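YcaO (Methanopyrus kandleri, PDB 6CIB) probably uses ATP and magnesium to activate peptide backbone amides for thioamidation. Local coordinates at residues V228-M233 / Q254-A259; E205-P210 / R290-P295. One frame throughout, in Å; residues are numbered along the deposited sequence.

How the interactions relate
Both contacts involve the three-stranded antiparallel sheet formed by strands 203-209, 217-224 and 233-238; the centres of the two contacts lie about 18 Å apart. Interaction 1 packs the connection between the second and third strands on the end of helix 241-260; it is partly buried, made by methyl groups against side chains and backbone, and without a direct hydrogen bond. Interaction 2 sets the first strand against short helix 290-293; it is buried yet polar at its centre, where R207 holds a backbone carbonyl. They meet directly: selenomethionine M231 reaches F293 (M231 CE to F293 CZ 3.5 Å), and the selenium of M233 lies near W292. Interaction 1 lies nearer the nucleotide site; interaction 2 lies away from the annotated sites.

Interaction 1: residues V228-M233 / Q254-A259; sequences VEEMVM and QGLSMA
E229 begins the contact with its backbone: its O lies 3.3 Å from A259 CB, a methyl directed from helix 241-260 at the loop that joins strands 217-224 and 233-238. The carboxylate of E229 leads away from the helix. E230 comes next, over L256. The CD2 methyl of L256 fits against both the backbone and the side-chain root of this glutamate, 3.4 Å from E230 O and 3.8 Å from E230 CB, and the two side chains cross at about a right angle. E230 extends beyond CG, and its OE1 forms a salt bridge with R260, the residue following the helical segment. The same E230 O accepts a hydrogen bond from T223 OG1, which also bonds V232 N, so a threonine of the preceding strand fixes this bend. M231, a selenomethionine, points away, and V232 turns back toward the helix. With CG1 anti to the carbonyl carbon (chi1 -65°), V232 CG2 falls between the backbone N and that carbon and approaches L256 CD2 at 4.1 Å, while CG1 faces the backbone of G255 at 4.2 Å from its C atom. The lack of a side chain on G255 matters here: a beta carbon would come tightly against V232 CG2, and without one V232 CA stands 6.2 Å from G255 CA. M233 then starts the next strand. With no hydrogen bond joining the two segments, the loop is seated on the helix by methyl groups and backbone contact, while T223 and R260 supply the polar ties that shape and orient it.

Interaction 2: residues E205-P210 / R290-P295; sequences ELRLLP and RHWFEP
R207, on strand 203-209 of the antiparallel sheet, reaches across to W292 O in the short helix 290-293. The grip is side-on: NE and NH2 both donate to this one oxygen, each at 3.0 Å, with W292 O near the guanidinium plane. A bend at chi2 (-63°) carries the arginine tip over to the helix, and P295 covers one guanidinium face, its CG 3.8 Å above the plane over the centre of the group. In that plane too, E205 OE1 uses its anti lone pair to take NH2 at 2.8 Å in a salt bridge, with a longer bond from NH1. NH1 also donates to L206 O, so three acceptors fix the rotation of the group. A leucine here removes both R207 donors to W292 O and to E205 OE1, and is likely to leave the carboxylate of E205 freer to turn, although R203 still pairs with its other oxygen. The indole of W292 presents its edge to the strand, while its NE1 bonds E175 of helix 154-177. R207 CG meets this edge at CE3 and CZ3; farther along the strand, L209 closes on the same ring in its plane, CD1 lying 3.8 Å from W292 CH2.

Interaction 1: residues V228-M233 / Q254-A259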
loop_
_atom_site.group_PDB
_atom_site.type_symbol
_atom_site.label_atom_id
_atom_site.label_comp_id
_atom_site.label_asym_id
_atom_site.label_seq_id
_atom_site.Cartn_x
_atom_site.Cartn_y
_atom_site.Cartn_z
ATOM N N VAL A 228 19.916 14.365 2.916
ATOM C CA VAL A 228 19.692 13.188 2.070
ATOM C C VAL A 228 18.578 12.240 2.579
ATOM O O VAL A 228 17.832 11.674 1.784
ATOM C CB VAL A 228 21.033 12.443 1.780
ATOM C CG1 VAL A 228 21.543 11.667 2.996
ATOM C CG2 VAL A 228 20.908 11.534 0.570
ATOM N N GLU A 229 18.469 12.092 3.898
ATOM C CA GLU A 229 17.447 11.254 4.534
ATOM C C GLU A 229 16.030 11.804 4.336
ATOM O O GLU A 229 15.052 11.069 4.489
ATOM C CB GLU A 229 17.743 11.034 6.030
ATOM C CG GLU A 229 18.337 12.223 6.776
ATOM C CD GLU A 229 19.831 12.418 6.512
ATOM O OE1 GLU A 229 20.196 13.504 6.011
ATOM O OE2 GLU A 229 20.637 11.493 6.786
ATOM N N GLU A 230 15.949 13.084 3.968
ATOM C CA GLU A 230 14.693 13.771 3.665
ATOM C C GLU A 230 14.317 13.728 2.182
ATOM O O GLU A 230 13.347 14.368 1.751
ATOM C CB GLU A 230 14.734 15.198 4.210
ATOM C CG GLU A 230 14.830 15.197 5.729
ATOM C CD GLU A 230 14.344 16.467 6.379
ATOM O OE1 GLU A 230 14.418 16.529 7.620
ATOM O OE2 GLU A 230 13.896 17.390 5.670
HETATM N N MSE A 231 15.089 12.959 1.414
HETATM C CA MSE A 231 14.773 12.680 0.016
HETATM C C MSE A 231 14.075 11.356 0.022
HETATM O O MSE A 231 14.706 10.293 0.047
HETATM C CB MSE A 231 16.012 12.700 -0.877
HETATM C CG MSE A 231 16.397 14.154 -1.105
HETATM SE SE MSE A 231 18.031 14.232 -2.202
HETATM C CE MSE A 231 17.267 13.666 -3.920
ATOM N N VAL A 232 12.748 11.433 0.031
ATOM C CA VAL A 232 11.886 10.277 0.191
ATOM C C VAL A 232 10.961 10.177 -1.019
ATOM O O VAL A 232 10.905 11.091 -1.861
ATOM C CB VAL A 232 11.064 10.330 1.515
ATOM C CG1 VAL A 232 11.969 10.245 2.748
ATOM C CG2 VAL A 232 10.162 11.567 1.579
HETATM N N MSE A 233 10.237 9.068 -1.101
HETATM C CA MSE A 233 9.261 8.863 -2.168
HETATM C C MSE A 233 7.953 8.468 -1.554
HETATM O O MSE A 233 7.921 7.799 -0.527
HETATM C CB MSE A 233 9.722 7.754 -3.110
HETATM C CG MSE A 233 11.039 8.056 -3.814
HETATM SE SE MSE A 233 11.398 6.577 -5.074
HETATM C CE MSE A 233 11.978 5.272 -3.732
ATOM N N GLN A 254 4.545 11.339 5.777
ATOM C CA GLN A 254 4.855 10.204 6.638
ATOM C C GLN A 254 6.353 9.862 6.621
ATOM O O GLN A 254 6.963 9.670 7.687
ATOM C CB GLN A 254 4.031 8.990 6.222
ATOM C CG GLN A 254 4.196 7.768 7.119
ATOM C CD GLN A 254 3.172 6.697 6.804
ATOM O OE1 GLN A 254 2.244 6.462 7.579
ATOM N NE2 GLN A 254 3.307 6.074 5.650
ATOM N N GLY A 255 6.922 9.801 5.414
ATOM C CA GLY A 255 8.351 9.544 5.217
ATOM C C GLY A 255 9.229 10.556 5.937
ATOM O O GLY A 255 10.192 10.177 6.606
ATOM N N LEU A 256 8.876 11.838 5.821
ATOM C CA LEU A 256 9.622 12.913 6.476
ATOM C C LEU A 256 9.541 12.871 7.985
ATOM O O LEU A 256 10.546 13.123 8.665
ATOM C CB LEU A 256 9.203 14.289 5.947
ATOM C CG LEU A 256 9.505 14.546 4.466
ATOM C CD1 LEU A 256 8.793 15.791 3.962
ATOM C CD2 LEU A 256 11.004 14.628 4.229
ATOM N N SER A 257 8.358 12.540 8.510
ATOM C CA SER A 257 8.180 12.330 9.945
ATOM C C SER A 257 9.110 11.231 10.460
ATOM O O SER A 257 9.791 11.422 11.475
ATOM C CB SER A 257 6.720 12.002 10.274
ATOM O OG SER A 257 6.591 11.558 11.614
HETATM N N MSE A 258 9.147 10.104 9.744
HETATM C CA MSE A 258 9.992 8.951 10.095
HETATM C C MSE A 258 11.465 9.267 10.067
HETATM O O MSE A 258 12.206 8.874 10.986
HETATM C CB MSE A 258 9.798 7.799 9.107
HETATM C CG MSE A 258 8.351 7.389 8.934
HETATM SE SE MSE A 258 7.787 6.410 10.531
HETATM C CE MSE A 258 7.410 4.875 9.347
ATOM N N ALA A 259 11.903 9.960 9.012
ATOM C CA ALA A 259 13.317 10.301 8.841
ATOM C C ALA A 259 13.783 11.264 9.938
ATOM O O ALA A 259 14.874 11.102 10.481
ATOM C CB ALA A 259 13.569 10.877 7.453
#

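Interaction 2: residues E205-P210 / R290-P295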
loop_
_atom_site.group_PDB
_atom_site.type_symbol
_atom_site.label_atom_id
_atom_site.label_comp_id
_atom_site.label_asym_id
_atom_site.label_seq_id
_atom_site.Cartn_x
_atom_site.Cartn_y
_atom_site.Cartn_z
ATOM N N GLU A 205 8.107 16.674 -6.278
ATOM C CA GLU A 205 7.823 16.409 -7.690
ATOM C C GLU A 205 6.773 15.310 -7.830
ATOM O O GLU A 205 6.864 14.283 -7.156
ATOM C CB GLU A 205 9.104 15.976 -8.401
ATOM C CG GLU A 205 10.204 17.025 -8.476
ATOM C CD GLU A 205 10.007 17.987 -9.628
ATOM O OE1 GLU A 205 9.847 17.524 -10.781
ATOM O OE2 GLU A 205 10.010 19.211 -9.379
ATOM N N LEU A 206 5.787 15.529 -8.702
ATOM C CA LEU A 206 4.736 14.540 -8.962
ATOM C C LEU A 206 4.923 13.850 -10.309
ATOM O O LEU A 206 5.322 14.484 -11.284
ATOM C CB LEU A 206 3.334 15.166 -8.863
ATOM C CG LEU A 206 2.869 15.677 -7.494
ATOM C CD1 LEU A 206 1.569 16.451 -7.632
ATOM C CD2 LEU A 206 2.718 14.549 -6.480
ATOM N N ARG A 207 4.639 12.548 -10.336
ATOM C CA ARG A 207 4.738 11.723 -11.541
ATOM C C ARG A 207 3.500 10.854 -11.713
ATOM O O ARG A 207 2.979 10.318 -10.730
ATOM C CB ARG A 207 5.961 10.805 -11.476
ATOM C CG ARG A 207 7.314 11.476 -11.279
ATOM C CD ARG A 207 7.699 12.398 -12.426
ATOM N NE ARG A 207 8.961 13.080 -12.123
ATOM C CZ ARG A 207 9.078 14.367 -11.812
ATOM N NH1 ARG A 207 8.010 15.162 -11.783
ATOM N NH2 ARG A 207 10.280 14.867 -11.551
ATOM N N LEU A 208 3.031 10.717 -12.954
ATOM C CA LEU A 208 2.046 9.697 -13.286
ATOM C C LEU A 208 2.770 8.441 -13.779
ATOM O O LEU A 208 3.371 8.440 -14.855
ATOM C CB LEU A 208 1.022 10.201 -14.314
ATOM C CG LEU A 208 -0.188 9.281 -14.560
ATOM C CD1 LEU A 208 -1.178 9.282 -13.398
ATOM C CD2 LEU A 208 -0.895 9.646 -15.855
ATOM N N LEU A 209 2.726 7.384 -12.972
ATOM C CA LEU A 209 3.368 6.111 -13.311
ATOM C C LEU A 209 2.554 5.380 -14.366
ATOM O O LEU A 209 1.329 5.548 -14.415
ATOM C CB LEU A 209 3.525 5.231 -12.066
ATOM C CG LEU A 209 4.767 5.442 -11.191
ATOM C CD1 LEU A 209 4.664 6.701 -10.362
ATOM C CD2 LEU A 209 4.975 4.265 -10.263
ATOM N N PRO A 210 3.223 4.583 -15.230
ATOM C CA PRO A 210 2.458 3.718 -16.129
ATOM C C PRO A 210 1.717 2.647 -15.323
ATOM O O PRO A 210 2.339 1.859 -14.605
ATOM C CB PRO A 210 3.541 3.092 -17.018
ATOM C CG PRO A 210 4.792 3.162 -16.201
ATOM C CD PRO A 210 4.673 4.477 -15.483
ATOM N N ARG A 290 18.029 9.186 -11.685
ATOM C CA ARG A 290 17.768 10.065 -12.837
ATOM C C ARG A 290 16.397 9.871 -13.484
ATOM O O ARG A 290 15.796 10.834 -13.956
ATOM C CB ARG A 290 18.861 9.884 -13.899
ATOM C CG ARG A 290 20.139 10.677 -13.641
ATOM C CD ARG A 290 21.246 10.352 -14.642
ATOM N NE ARG A 290 20.967 10.914 -15.966
ATOM C CZ ARG A 290 20.514 10.225 -17.015
ATOM N NH1 ARG A 290 20.285 8.916 -16.931
ATOM N NH2 ARG A 290 20.286 10.851 -18.164
ATOM N N HIS A 291 15.921 8.626 -13.506
ATOM C CA HIS A 291 14.594 8.292 -14.042
ATOM C C HIS A 291 13.447 9.016 -13.316
ATOM O O HIS A 291 12.457 9.400 -13.943
ATOM C CB HIS A 291 14.377 6.771 -14.129
ATOM C CG HIS A 291 14.577 6.032 -12.839
ATOM N ND1 HIS A 291 15.743 6.101 -12.105
ATOM C CD2 HIS A 291 13.772 5.166 -12.180
ATOM C CE1 HIS A 291 15.636 5.330 -11.037
ATOM N NE2 HIS A 291 14.450 4.747 -11.063
ATOM N N TRP A 292 13.608 9.222 -12.009
ATOM C CA TRP A 292 12.650 10.001 -11.215
ATOM C C TRP A 292 12.782 11.506 -11.377
ATOM O O TRP A 292 11.775 12.218 -11.334
ATOM C CB TRP A 292 12.742 9.628 -9.733
ATOM C CG TRP A 292 12.177 8.269 -9.455
ATOM C CD1 TRP A 292 12.862 7.162 -9.043
ATOM C CD2 TRP A 292 10.808 7.863 -9.605
ATOM N NE1 TRP A 292 12.007 6.093 -8.912
ATOM C CE2 TRP A 292 10.739 6.493 -9.252
ATOM C CE3 TRP A 292 9.630 8.524 -9.996
ATOM C CZ2 TRP A 292 9.531 5.768 -9.270
ATOM C CZ3 TRP A 292 8.425 7.796 -10.025
ATOM C CH2 TRP A 292 8.392 6.434 -9.662
ATOM N N PHE A 293 14.014 11.980 -11.559
ATOM C CA PHE A 293 14.308 13.420 -11.585
ATOM C C PHE A 293 14.385 14.034 -12.982
ATOM O O PHE A 293 14.476 15.254 -13.120
ATOM C CB PHE A 293 15.561 13.742 -10.757
ATOM C CG PHE A 293 15.388 13.484 -9.284
ATOM C CD1 PHE A 293 14.635 14.355 -8.491
ATOM C CD2 PHE A 293 15.963 12.359 -8.689
ATOM C CE1 PHE A 293 14.462 14.107 -7.131
ATOM C CE2 PHE A 293 15.793 12.108 -7.332
ATOM C CZ PHE A 293 15.036 12.980 -6.555
ATOM N N GLU A 294 14.317 13.192 -14.011
ATOM C CA GLU A 294 14.270 13.661 -15.400
ATOM C C GLU A 294 13.032 13.102 -16.120
ATOM O O GLU A 294 13.147 12.157 -16.908
ATOM C CB GLU A 294 15.575 13.315 -16.133
ATOM C CG GLU A 294 16.807 14.027 -15.580
ATOM C CD GLU A 294 18.121 13.372 -15.977
ATOM O OE1 GLU A 294 18.137 12.532 -16.910
ATOM O OE2 GLU A 294 19.154 13.708 -15.351
ATOM N N PRO A 295 11.839 13.679 -15.840
ATOM C CA PRO A 295 10.592 13.144 -16.407
ATOM C C PRO A 295 10.522 13.204 -17.938
ATOM O O PRO A 295 11.042 14.141 -18.536
ATOM C CB PRO A 295 9.512 14.036 -15.781
ATOM C CG PRO A 295 10.219 15.304 -15.431
ATOM C CD PRO A 295 11.577 14.858 -14.986
HETATM O O HOH W 1 10.273 11.029 -13.835
#